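Local coordinates for hydrogenase expression/formation protein HypE (PDB 2Z1U) that binds ATP and magnesium and, as a HypE-family maturation protein, probably takes part in the assembly of hydrogenases, at residues 95-100 against 136-141; 172-177 against 246-251; 226-231 against 265-270; 71-76 against 194-199. All coordinates share one frame; numbering follows the deposited sequence.

Contact 1 (95-100 against 136-141); sequences GFILEE and GACDKM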
loop_
_atom_site.group_PDB
_atom_site.type_symbol
_atom_site.label_atom_id
_atom_site.label_comp_id
_atom_site.label_asym_id
_atom_site.label_seq_id
_atom_site.Cartn_x
_atom_site.Cartn_y
_atom_site.Cartn_z
ATOM N N GLY A 95 4.954 -1.893 -1.771
ATOM C CA GLY A 95 5.133 -0.831 -2.735
ATOM C C GLY A 95 6.412 -0.112 -2.363
ATOM O O GLY A 95 6.482 0.532 -1.317
ATOM N N PHE A 96 7.439 -0.275 -3.188
ATOM C CA PHE A 96 8.726 0.399 -2.986
ATOM C C PHE A 96 8.721 1.748 -3.680
ATOM O O PHE A 96 8.266 1.861 -4.822
ATOM C CB PHE A 96 9.894 -0.453 -3.525
ATOM C CG PHE A 96 10.311 -1.571 -2.606
ATOM C CD1 PHE A 96 9.576 -2.758 -2.547
ATOM C CD2 PHE A 96 11.420 -1.432 -1.784
ATOM C CE1 PHE A 96 9.964 -3.797 -1.695
ATOM C CE2 PHE A 96 11.812 -2.458 -0.927
ATOM C CZ PHE A 96 11.090 -3.641 -0.883
ATOM N N ILE A 97 9.204 2.768 -2.973
ATOM C CA ILE A 97 9.541 4.057 -3.585
ATOM C C ILE A 97 11.037 4.291 -3.371
ATOM O O ILE A 97 11.503 4.369 -2.237
ATOM C CB ILE A 97 8.691 5.223 -3.018
ATOM C CG1 ILE A 97 7.194 4.931 -3.241
ATOM C CG2 ILE A 97 9.098 6.565 -3.682
ATOM C CD1 ILE A 97 6.230 5.838 -2.468
ATOM N N LEU A 98 11.787 4.377 -4.466
ATOM C CA LEU A 98 13.244 4.361 -4.377
ATOM C C LEU A 98 13.877 5.568 -5.038
ATOM O O LEU A 98 13.391 6.059 -6.064
ATOM C CB LEU A 98 13.792 3.080 -5.006
ATOM C CG LEU A 98 13.333 1.747 -4.396
ATOM C CD1 LEU A 98 13.592 0.580 -5.359
ATOM C CD2 LEU A 98 14.013 1.515 -3.057
ATOM N N GLU A 99 14.964 6.041 -4.433
ATOM C CA GLU A 99 15.731 7.159 -4.971
ATOM C C GLU A 99 16.774 6.665 -5.977
ATOM O O GLU A 99 17.561 5.756 -5.675
ATOM C CB GLU A 99 16.413 7.929 -3.831
ATOM C CG GLU A 99 17.153 9.174 -4.306
ATOM C CD GLU A 99 17.795 9.969 -3.194
ATOM O OE1 GLU A 99 17.985 11.191 -3.396
ATOM O OE2 GLU A 99 18.123 9.391 -2.136
ATOM N N GLU A 100 16.764 7.265 -7.169
ATOM C CA GLU A 100 17.852 7.119 -8.149
ATOM C C GLU A 100 19.197 7.303 -7.458
ATOM O O GLU A 100 19.346 8.194 -6.625
ATOM C CB GLU A 100 17.688 8.157 -9.271
ATOM C CG GLU A 100 18.771 8.155 -10.340
ATOM C CD GLU A 100 18.815 9.445 -11.167
ATOM O OE1 GLU A 100 19.392 9.416 -12.272
ATOM O OE2 GLU A 100 18.284 10.484 -10.717
ATOM N N GLY A 136 17.035 13.153 -5.113
ATOM C CA GLY A 136 16.478 14.241 -4.312
ATOM C C GLY A 136 14.967 14.226 -4.136
ATOM O O GLY A 136 14.444 14.890 -3.230
ATOM N N ALA A 137 14.261 13.467 -4.976
ATOM C CA ALA A 137 12.799 13.401 -4.907
ATOM C C ALA A 137 12.298 12.614 -3.693
ATOM O O ALA A 137 11.150 12.790 -3.260
ATOM C CB ALA A 137 12.222 12.852 -6.196
ATOM N N CYS A 138 13.151 11.741 -3.151
ATOM C CA CYS A 138 12.890 11.090 -1.862
ATOM C C CYS A 138 14.198 10.707 -1.181
ATOM O O CYS A 138 15.227 10.546 -1.847
ATOM C CB CYS A 138 11.962 9.865 -2.007
ATOM S SG CYS A 138 12.749 8.366 -2.618
ATOM N N ASP A 139 14.160 10.580 0.143
ATOM C CA ASP A 139 15.347 10.210 0.912
ATOM C C ASP A 139 15.569 8.698 0.904
ATOM O O ASP A 139 15.094 7.985 1.798
ATOM C CB ASP A 139 15.266 10.765 2.344
ATOM C CG ASP A 139 16.512 10.475 3.168
ATOM O OD1 ASP A 139 17.617 10.288 2.606
ATOM O OD2 ASP A 139 16.375 10.440 4.398
ATOM N N LYS A 140 16.267 8.223 -0.134
ATOM C CA LYS A 140 16.706 6.816 -0.281
ATOM C C LYS A 140 15.583 5.819 -0.572
ATOM O O LYS A 140 15.594 5.150 -1.610
ATOM C CB LYS A 140 17.511 6.317 0.932
ATOM C CG LYS A 140 18.670 7.188 1.385
ATOM C CD LYS A 140 19.471 6.474 2.465
ATOM C CE LYS A 140 19.901 7.421 3.568
ATOM N NZ LYS A 140 20.371 8.721 3.059
ATOM N N MET A 141 14.623 5.703 0.348
ATOM C CA MET A 141 13.664 4.600 0.264
ATOM C C MET A 141 12.522 4.683 1.255
ATOM O O MET A 141 12.747 4.815 2.470
ATOM C CB MET A 141 14.419 3.291 0.495
ATOM C CG MET A 141 13.580 2.042 0.588
ATOM S SD MET A 141 14.721 0.720 1.001
ATOM C CE MET A 141 13.578 -0.586 1.206
HETATM O O HOH W 1 19.100 10.871 0.016
#

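Contact 2 (172-177 against 246-251); sequences GSMGDH and TAVPVR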
loop_
_atom_site.group_PDB
_atom_site.type_symbol
_atom_site.label_atom_id
_atom_site.label_comp_id
_atom_site.label_asym_id
_atom_site.label_seq_id
_atom_site.Cartn_x
_atom_site.Cartn_y
_atom_site.Cartn_z
ATOM N N GLY A 172 5.432 -6.449 26.695
ATOM C CA GLY A 172 6.855 -6.267 26.990
ATOM C C GLY A 172 7.248 -4.811 27.227
ATOM O O GLY A 172 6.388 -3.949 27.394
ATOM N N SER A 173 8.558 -4.565 27.213
ATOM C CA SER A 173 9.160 -3.285 27.601
ATOM C C SER A 173 8.818 -2.127 26.658
ATOM O O SER A 173 8.602 -2.326 25.463
ATOM C CB SER A 173 10.684 -3.462 27.724
ATOM O OG SER A 173 11.270 -3.746 26.461
ATOM N N MET A 174 8.782 -0.909 27.207
ATOM C CA MET A 174 8.382 0.260 26.451
ATOM C C MET A 174 9.572 1.154 26.122
ATOM O O MET A 174 10.463 1.343 26.958
ATOM C CB MET A 174 7.334 1.063 27.255
ATOM C CG MET A 174 5.997 0.320 27.399
ATOM S SD MET A 174 5.004 0.289 25.902
ATOM C CE MET A 174 5.265 -1.388 25.202
ATOM N N GLY A 175 9.579 1.686 24.901
ATOM C CA GLY A 175 10.503 2.759 24.530
ATOM C C GLY A 175 11.729 2.345 23.731
ATOM O O GLY A 175 12.444 3.197 23.209
ATOM N N ASP A 176 11.974 1.040 23.646
ATOM C CA ASP A 176 13.190 0.481 23.036
ATOM C C ASP A 176 13.429 0.905 21.594
ATOM O O ASP A 176 14.499 1.441 21.290
ATOM C CB ASP A 176 13.181 -1.045 23.137
ATOM C CG ASP A 176 12.965 -1.516 24.561
ATOM O OD1 ASP A 176 13.947 -1.909 25.206
ATOM O OD2 ASP A 176 11.818 -1.446 25.046
ATOM N N HIS A 177 12.440 0.690 20.725
ATOM C CA HIS A 177 12.569 1.072 19.327
ATOM C C HIS A 177 12.858 2.569 19.148
ATOM O O HIS A 177 13.823 2.943 18.469
ATOM C CB HIS A 177 11.316 0.730 18.528
ATOM C CG HIS A 177 11.416 1.121 17.087
ATOM N ND1 HIS A 177 12.070 0.346 16.155
ATOM C CD2 HIS A 177 10.974 2.212 16.424
ATOM C CE1 HIS A 177 12.012 0.934 14.972
ATOM N NE2 HIS A 177 11.357 2.073 15.109
ATOM N N THR A 246 4.831 2.048 38.092
ATOM C CA THR A 246 5.829 1.059 38.479
ATOM C C THR A 246 5.644 -0.268 37.743
ATOM O O THR A 246 6.589 -1.031 37.654
ATOM C CB THR A 246 5.871 0.783 40.000
ATOM O OG1 THR A 246 4.567 0.413 40.479
ATOM C CG2 THR A 246 6.407 1.991 40.776
ATOM N N ALA A 247 4.430 -0.517 37.245
ATOM C CA ALA A 247 4.088 -1.763 36.544
ATOM C C ALA A 247 4.396 -1.724 35.050
ATOM O O ALA A 247 4.455 -2.784 34.400
ATOM C CB ALA A 247 2.614 -2.140 36.790
ATOM N N VAL A 248 4.589 -0.522 34.494
ATOM C CA VAL A 248 4.971 -0.380 33.075
ATOM C C VAL A 248 6.462 -0.690 32.964
ATOM O O VAL A 248 7.274 -0.003 33.571
ATOM C CB VAL A 248 4.657 1.023 32.486
ATOM C CG1 VAL A 248 4.944 1.070 30.976
ATOM C CG2 VAL A 248 3.212 1.400 32.757
ATOM N N PRO A 249 6.824 -1.774 32.223
ATOM C CA PRO A 249 8.224 -2.168 32.130
ATOM C C PRO A 249 9.015 -1.270 31.177
ATOM O O PRO A 249 8.596 -1.015 30.061
ATOM C CB PRO A 249 8.158 -3.627 31.593
ATOM C CG PRO A 249 6.901 -3.674 30.804
ATOM C CD PRO A 249 5.940 -2.649 31.433
ATOM N N VAL A 250 10.141 -0.764 31.653
ATOM C CA VAL A 250 11.042 0.059 30.849
ATOM C C VAL A 250 12.412 -0.353 31.348
ATOM O O VAL A 250 12.673 -0.284 32.555
ATOM C CB VAL A 250 10.830 1.615 31.076
ATOM C CG1 VAL A 250 11.786 2.432 30.200
ATOM C CG2 VAL A 250 9.397 2.053 30.770
ATOM N N ARG A 251 13.257 -0.835 30.439
ATOM C CA ARG A 251 14.602 -1.321 30.784
ATOM C C ARG A 251 15.404 -0.181 31.386
ATOM O O ARG A 251 15.285 0.954 30.931
ATOM C CB ARG A 251 15.319 -1.829 29.526
ATOM C CG ARG A 251 14.728 -3.078 28.930
ATOM C CD ARG A 251 15.325 -3.384 27.556
ATOM N NE ARG A 251 15.634 -4.805 27.478
ATOM C CZ ARG A 251 14.825 -5.737 26.985
ATOM N NH1 ARG A 251 13.640 -5.416 26.467
ATOM N NH2 ARG A 251 15.225 -7.003 26.993
HETATM O O HOH W 2 12.403 -0.501 27.692
#

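Contact 3 (226-231 against 265-270); sequences LATTLN and PLYLAN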
loop_
_atom_site.group_PDB
_atom_site.type_symbol
_atom_site.label_atom_id
_atom_site.label_comp_id
_atom_site.label_asym_id
_atom_site.label_seq_id
_atom_site.Cartn_x
_atom_site.Cartn_y
_atom_site.Cartn_z
ATOM N N LEU A 226 2.787 4.087 24.173
ATOM C CA LEU A 226 1.753 3.548 25.048
ATOM C C LEU A 226 0.710 4.608 25.400
ATOM O O LEU A 226 -0.500 4.349 25.349
ATOM C CB LEU A 226 2.389 3.030 26.348
ATOM C CG LEU A 226 1.439 2.495 27.433
ATOM C CD1 LEU A 226 0.703 1.243 26.968
ATOM C CD2 LEU A 226 2.162 2.231 28.772
ATOM N N ALA A 227 1.188 5.798 25.755
ATOM C CA ALA A 227 0.284 6.848 26.230
ATOM C C ALA A 227 -0.735 7.231 25.156
ATOM O O ALA A 227 -1.926 7.282 25.436
ATOM C CB ALA A 227 1.060 8.046 26.724
ATOM N N THR A 228 -0.374 7.330 23.861
ATOM C CA THR A 228 -1.399 7.827 22.982
ATOM C C THR A 228 -2.236 6.635 22.400
ATOM O O THR A 228 -3.499 6.863 22.236
ATOM C CB THR A 228 -0.890 8.674 21.800
ATOM O OG1 THR A 228 -0.241 9.852 22.298
ATOM C CG2 THR A 228 -2.048 9.081 20.901
ATOM N N THR A 229 -1.795 5.326 22.442
ATOM C CA THR A 229 -2.764 4.238 22.176
ATOM C C THR A 229 -3.766 4.022 23.306
ATOM O O THR A 229 -4.912 3.678 23.023
ATOM C CB THR A 229 -2.186 2.832 21.702
ATOM O OG1 THR A 229 -2.336 1.866 22.747
ATOM C CG2 THR A 229 -0.771 2.914 21.260
ATOM N N LEU A 230 -3.357 4.217 24.573
ATOM C CA LEU A 230 -4.329 4.154 25.678
ATOM C C LEU A 230 -5.374 5.277 25.585
ATOM O O LEU A 230 -6.538 5.083 25.948
ATOM C CB LEU A 230 -3.645 4.175 27.056
ATOM C CG LEU A 230 -2.788 2.943 27.385
ATOM C CD1 LEU A 230 -2.112 3.139 28.730
ATOM C CD2 LEU A 230 -3.601 1.651 27.344
ATOM N N ASN A 231 -4.956 6.450 25.129
ATOM C CA ASN A 231 -5.889 7.575 24.932
ATOM C C ASN A 231 -6.879 7.271 23.798
ATOM O O ASN A 231 -8.072 7.598 23.897
ATOM C CB ASN A 231 -5.125 8.849 24.602
ATOM C CG ASN A 231 -4.737 9.617 25.819
ATOM O OD1 ASN A 231 -3.622 9.480 26.319
ATOM N ND2 ASN A 231 -5.658 10.408 26.332
ATOM N N PRO A 265 9.733 7.516 27.745
ATOM C CA PRO A 265 9.558 6.159 27.199
ATOM C C PRO A 265 8.091 5.778 26.971
ATOM O O PRO A 265 7.801 4.887 26.181
ATOM C CB PRO A 265 10.185 5.259 28.274
ATOM C CG PRO A 265 10.227 6.105 29.531
ATOM C CD PRO A 265 10.430 7.508 29.048
ATOM N N LEU A 266 7.168 6.450 27.661
ATOM C CA LEU A 266 5.736 6.165 27.484
ATOM C C LEU A 266 5.125 6.726 26.196
ATOM O O LEU A 266 3.979 6.415 25.870
ATOM C CB LEU A 266 4.937 6.665 28.689
ATOM C CG LEU A 266 5.411 6.274 30.094
ATOM C CD1 LEU A 266 4.576 7.038 31.125
ATOM C CD2 LEU A 266 5.344 4.763 30.311
ATOM N N TYR A 267 5.877 7.579 25.502
ATOM C CA TYR A 267 5.419 8.217 24.265
ATOM C C TYR A 267 6.271 7.837 23.061
ATOM O O TYR A 267 6.023 8.323 21.951
ATOM C CB TYR A 267 5.400 9.743 24.406
ATOM C CG TYR A 267 4.319 10.267 25.319
ATOM C CD1 TYR A 267 4.488 10.267 26.698
ATOM C CD2 TYR A 267 3.110 10.710 24.804
ATOM C CE1 TYR A 267 3.473 10.748 27.566
ATOM C CE2 TYR A 267 2.097 11.202 25.650
ATOM C CZ TYR A 267 2.279 11.205 27.023
ATOM O OH TYR A 267 1.268 11.685 27.845
ATOM N N LEU A 268 7.273 6.986 23.277
ATOM C CA LEU A 268 8.160 6.549 22.192
ATOM C C LEU A 268 7.596 5.329 21.492
ATOM O O LEU A 268 7.051 4.433 22.143
ATOM C CB LEU A 268 9.560 6.229 22.720
ATOM C CG LEU A 268 10.494 7.396 23.035
ATOM C CD1 LEU A 268 11.804 6.859 23.586
ATOM C CD2 LEU A 268 10.725 8.288 21.793
ATOM N N ALA A 269 7.734 5.316 20.167
ATOM C CA ALA A 269 7.190 4.280 19.330
ATOM C C ALA A 269 7.828 2.938 19.677
ATOM O O ALA A 269 9.033 2.851 19.935
ATOM C CB ALA A 269 7.432 4.609 17.845
ATOM N N ASN A 270 6.992 1.906 19.717
ATOM C CA ASN A 270 7.447 0.517 19.836
ATOM C C ASN A 270 7.104 -0.178 18.539
ATOM O O ASN A 270 6.191 0.263 17.842
ATOM C CB ASN A 270 6.742 -0.182 20.995
ATOM C CG ASN A 270 6.880 0.579 22.282
ATOM O OD1 ASN A 270 7.891 0.466 22.982
ATOM N ND2 ASN A 270 5.864 1.374 22.606
HETATM O O HOH W 3 5.785 3.894 24.525
#

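Contact 4 (71-76 against 194-199); sequences GTLAVH and VCSDSA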
loop_
_atom_site.group_PDB
_atom_site.type_symbol
_atom_site.label_atom_id
_atom_site.label_comp_id
_atom_site.label_asym_id
_atom_site.label_seq_id
_atom_site.Cartn_x
_atom_site.Cartn_y
_atom_site.Cartn_z
ATOM N N GLY A 71 12.907 -2.906 6.188
ATOM C CA GLY A 71 12.272 -4.120 5.688
ATOM C C GLY A 71 11.641 -4.958 6.782
ATOM O O GLY A 71 10.545 -5.481 6.646
ATOM N N THR A 72 12.353 -5.084 7.875
ATOM C CA THR A 72 11.859 -5.765 9.035
ATOM C C THR A 72 10.596 -5.018 9.568
ATOM O O THR A 72 9.559 -5.639 9.856
ATOM C CB THR A 72 13.045 -5.838 10.025
ATOM O OG1 THR A 72 13.402 -7.195 10.327
ATOM C CG2 THR A 72 12.882 -4.988 11.207
ATOM N N LEU A 73 10.681 -3.689 9.658
ATOM C CA LEU A 73 9.526 -2.858 10.054
ATOM C C LEU A 73 8.338 -3.014 9.091
ATOM O O LEU A 73 7.181 -3.186 9.523
ATOM C CB LEU A 73 9.945 -1.380 10.133
ATOM C CG LEU A 73 10.172 -0.679 11.481
ATOM C CD1 LEU A 73 10.678 -1.594 12.598
ATOM C CD2 LEU A 73 11.009 0.628 11.347
ATOM N N ALA A 74 8.635 -2.968 7.789
ATOM C CA ALA A 74 7.610 -3.056 6.755
ATOM C C ALA A 74 6.769 -4.353 6.854
ATOM O O ALA A 74 5.536 -4.317 6.730
ATOM C CB ALA A 74 8.241 -2.911 5.386
ATOM N N VAL A 75 7.430 -5.484 7.100
ATOM C CA VAL A 75 6.708 -6.750 7.311
ATOM C C VAL A 75 6.050 -6.862 8.710
ATOM O O VAL A 75 4.827 -7.048 8.806
ATOM C CB VAL A 75 7.596 -7.972 6.970
ATOM C CG1 VAL A 75 6.910 -9.273 7.336
ATOM C CG2 VAL A 75 7.928 -7.955 5.465
ATOM N N HIS A 76 6.851 -6.765 9.778
ATOM C CA HIS A 76 6.336 -6.927 11.151
ATOM C C HIS A 76 5.184 -5.981 11.493
ATOM O O HIS A 76 4.164 -6.401 12.055
ATOM C CB HIS A 76 7.459 -6.752 12.203
ATOM C CG HIS A 76 8.557 -7.767 12.092
ATOM N ND1 HIS A 76 9.845 -7.526 12.524
ATOM C CD2 HIS A 76 8.563 -9.021 11.581
ATOM C CE1 HIS A 76 10.593 -8.591 12.288
ATOM N NE2 HIS A 76 9.838 -9.506 11.710
ATOM N N VAL A 194 20.068 -1.953 24.223
ATOM C CA VAL A 194 19.119 -1.047 23.588
ATOM C C VAL A 194 19.068 -1.264 22.084
ATOM O O VAL A 194 19.968 -0.847 21.349
ATOM C CB VAL A 194 19.444 0.441 23.898
ATOM C CG1 VAL A 194 18.457 1.376 23.197
ATOM C CG2 VAL A 194 19.447 0.695 25.413
ATOM N N CYS A 195 18.007 -1.918 21.629
ATOM C CA CYS A 195 17.791 -2.099 20.197
ATOM C C CYS A 195 16.305 -2.133 19.869
ATOM O O CYS A 195 15.462 -2.242 20.768
ATOM C CB CYS A 195 18.466 -3.380 19.715
ATOM S SG CYS A 195 17.895 -4.831 20.567
ATOM N N SER A 196 15.993 -2.046 18.576
ATOM C CA SER A 196 14.624 -2.182 18.117
ATOM C C SER A 196 14.053 -3.526 18.533
ATOM O O SER A 196 14.774 -4.523 18.641
ATOM C CB SER A 196 14.538 -2.029 16.606
ATOM O OG SER A 196 13.194 -2.122 16.155
ATOM N N ASP A 197 12.750 -3.530 18.764
ATOM C CA ASP A 197 12.023 -4.724 19.160
ATOM C C ASP A 197 11.212 -5.269 17.984
ATOM O O ASP A 197 10.366 -6.151 18.161
ATOM C CB ASP A 197 11.098 -4.399 20.342
ATOM C CG ASP A 197 10.142 -3.236 20.060
ATOM O OD1 ASP A 197 10.269 -2.515 19.037
ATOM O OD2 ASP A 197 9.239 -3.043 20.892
ATOM N N SER A 198 11.469 -4.733 16.792
ATOM C CA SER A 198 10.742 -5.118 15.581
ATOM C C SER A 198 10.551 -6.631 15.559
ATOM O O SER A 198 11.516 -7.397 15.478
ATOM C CB SER A 198 11.473 -4.640 14.329
ATOM O OG SER A 198 10.712 -4.896 13.153
ATOM N N ALA A 199 9.298 -7.058 15.684
ATOM C CA ALA A 199 8.985 -8.481 15.735
ATOM C C ALA A 199 7.527 -8.684 15.409
ATOM O O ALA A 199 6.684 -7.844 15.708
ATOM C CB ALA A 199 9.312 -9.082 17.145
HETATM O O HOH W 4 13.886 -7.390 13.667
#

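Contact 1 (95-100 against 136-141)
Glu-99, at the end of strand 87-99, reaches over the turn 136-141 with CG anti to its backbone N (chi1 -176°) and the chain extended beyond. Glu-99 CB sets out toward the turn and meets Cys-138 O at 3.5 Å, with Cys-138 SG alongside. CG passes the same oxygen, and Glu-99 CD comes as near as 3.0 Å to Cys-138 O, which faces the carboxylate as a close acceptor without a bond. The two carboxylate oxygens go to different donors. Glu-99 OE1 takes Gly-136 N at 2.8 Å on its anti lone pair, whereas Glu-99 OE2 is met by Lys-140 N from above the carboxylate plane at 3.0 Å. Water 1 adds a third bond, donating to OE2 and to Asp-139 OD1, so the group is gripped at both oxygens.

Behind it the backbones pair: Glu-99 N donates to Lys-140 O at 3.0 Å (165° at the hydrogen), and Leu-98 with Met-141 forms an antiparallel non-hydrogen-bonded pair. The extended Met-141 chain runs beside Leu-98 and Phe-96, its CE at the ring edge 3.3 Å from Phe-96 CE2.

Asp-139 OD2 forms a salt bridge with Arg-341 of the same chain, while backbone hydrogen bonds tie Ala-137 and Asp-139 to the second subunit. The contact joins strand 87-99 to the start of its antiparallel neighbour 141-151; helix 104-121 packs on Phe-96, Leu-98 and Met-141, and Phe-96 touches a bound ATP.

Contact 2 (172-177 against 246-251)
Met-174 and Pro-249 tie two loops together through a single backbone bond, Met-174 N to Pro-249 O at 2.9 Å with 149° at the hydrogen, and Ser-173 CA makes a C-H...O contact to the same oxygen. The Pro-249 ring then rests against the carbonyl of Gly-172, Pro-249 CG lying 3.5 Å from Gly-172 O, a buried oxygen for which the model offers no polar partner.

Asp-176 and Arg-251 cross at about a right angle, their carboxylate and guanidinium planes 84° apart. The ion pair is long, 3.7 Å from Asp-176 OD1 to Arg-251 NH1. Ser-173 OG mediates between them: it donates to Asp-176 OD2 at 2.8 Å, and Arg-251 NH1 gives it a weak bond at the guanidinium edge. Water 2 knits the same corner, donating to Met-174 O and Asp-176 OD2 while accepting from Arg-251 N. On the apolar side Met-174 CG meets Val-248 CG1 at 3.8 Å.

Gly-175 and Arg-251 are the N-cap residues of helices 176-184 and 252-260, so the contact brings two helix starts together. Leu-226 of helix 225-237 packs against both Met-174 and Val-248, and Val-254 of helix 252-260 touches Asp-176.

Contact 3 (226-231 against 265-270)
The first turn of helix 225-237 is met by the loop 265-270 where Ala-227 donates its backbone N-H to Leu-266 O. Ala-227 N lies 2.9 Å from Leu-266 O in a nearly straight bond, 171° at the hydrogen, and the donor lies almost on the line of the C=O bond. Amides at the start of a helix have no carbonyl of an earlier turn to bind, and here the loop supplies one. Leu-226 N lies close to the same oxygen, but its angle is poor; Leu-226 N uses water 3 instead, at 3.0 Å.

That water makes four bonds. It accepts from Leu-226 N and from Asn-270 ND2, and it donates to Pro-265 O and Leu-268 O, each at 2.8 Å, which joins the bend of the loop to the helix start.

Side chains complete the fit. The methyl of Ala-227 sits over one face of the Tyr-267 ring in a CH-pi contact, with CB 3.5 Å from the ring centroid and 18° off the normal. Ala-227 CB is displaced toward the rim, closest to Tyr-267 CZ at 3.4 Å. With CG anti to the carbonyl carbon (chi1 -71°), Tyr-267 brings its ring over the helix, and its OH goes on to Ser-332 O. Leu-226 CD2 and Leu-266 CD2 meet more loosely at 4.3 Å.

Asn-270 also bonds Pro-221 O through ND2, and its OD1 serves Gly-175. The arrangement is that of a helix N-terminus held by a loop carbonyl and a water with four protein partners; the Asn-270 side chain lies about 6 Å from that of Thr-222, which binds ATP, and about 7 Å from that of Asp-220, a magnesium ligand.

Contact 4 (71-76 against 194-199)
His-76 and Ser-198 meet ring edge to hydroxyl: His-76 ND1 and Ser-198 OG are 2.8 Å apart in a hydrogen bond whose direction is not fixed, with OG close to the imidazole plane. Two torsions produce this. The His-76 ring lies anti to its carbonyl carbon (chi1 -62°), leaning from the helix toward the loop, while Ser-198 OG stands anti to its backbone N (chi1 -174°) and points at the helix. The next residue uses a different side of the ring, for Ala-199 CA lies over one face, 3.4 Å above the plane and displaced toward the rim. Imidazole edge and face are therefore both engaged by consecutive residues of one loop.

Leu-73 CD1 flanks the serine, though its unusual side-chain torsions leave the exact approach insecure. Thr-72 is also modelled against it, but that approach is unusually tight and its side-chain placement is doubtful. Water 4 donates to Ser-198 O at 3.0 Å.

The loop is shaped by an ST turn, in which Ser-196 OG accepts from Ser-198 N at 3.2 Å while also bonding His-177. Ala-199 O is taken by Asn-80 ND2, further along the helix. The whole is an interdomain contact of the AIR synthase-related (PurM-like) architecture, setting helix 70-83 of the N-terminal family region against the loop before helix 202-212 of the C-terminal one.

In the fold
Contacts 2, 3 and 4 touch one another pairwise. Contact 2 meets contact 3, their centres 10 Å apart, through a probable hydrogen bond from Gly-175 N to Asn-270 OD1 (2.8 Å). It meets contact 4 through His-177 ND1 and Ser-196 OG, also a probable hydrogen bond, at 2.7 Å, and Asn-270 CB packs 3.8 Å from Asp-197 OD2 between contacts 3 and 4. Contact 1 touches none of them, although helix 70-83 and strand 87-99 follow each other in the chain and the nearest atoms of contacts 1 and 4 are about 6 Å apart. The Phe-96 side chain lies about 3 Å from a bound ATP, whereas Thr-228 is about 8 Å, Leu-73 about 9 Å and Met-174 about 13 Å from one.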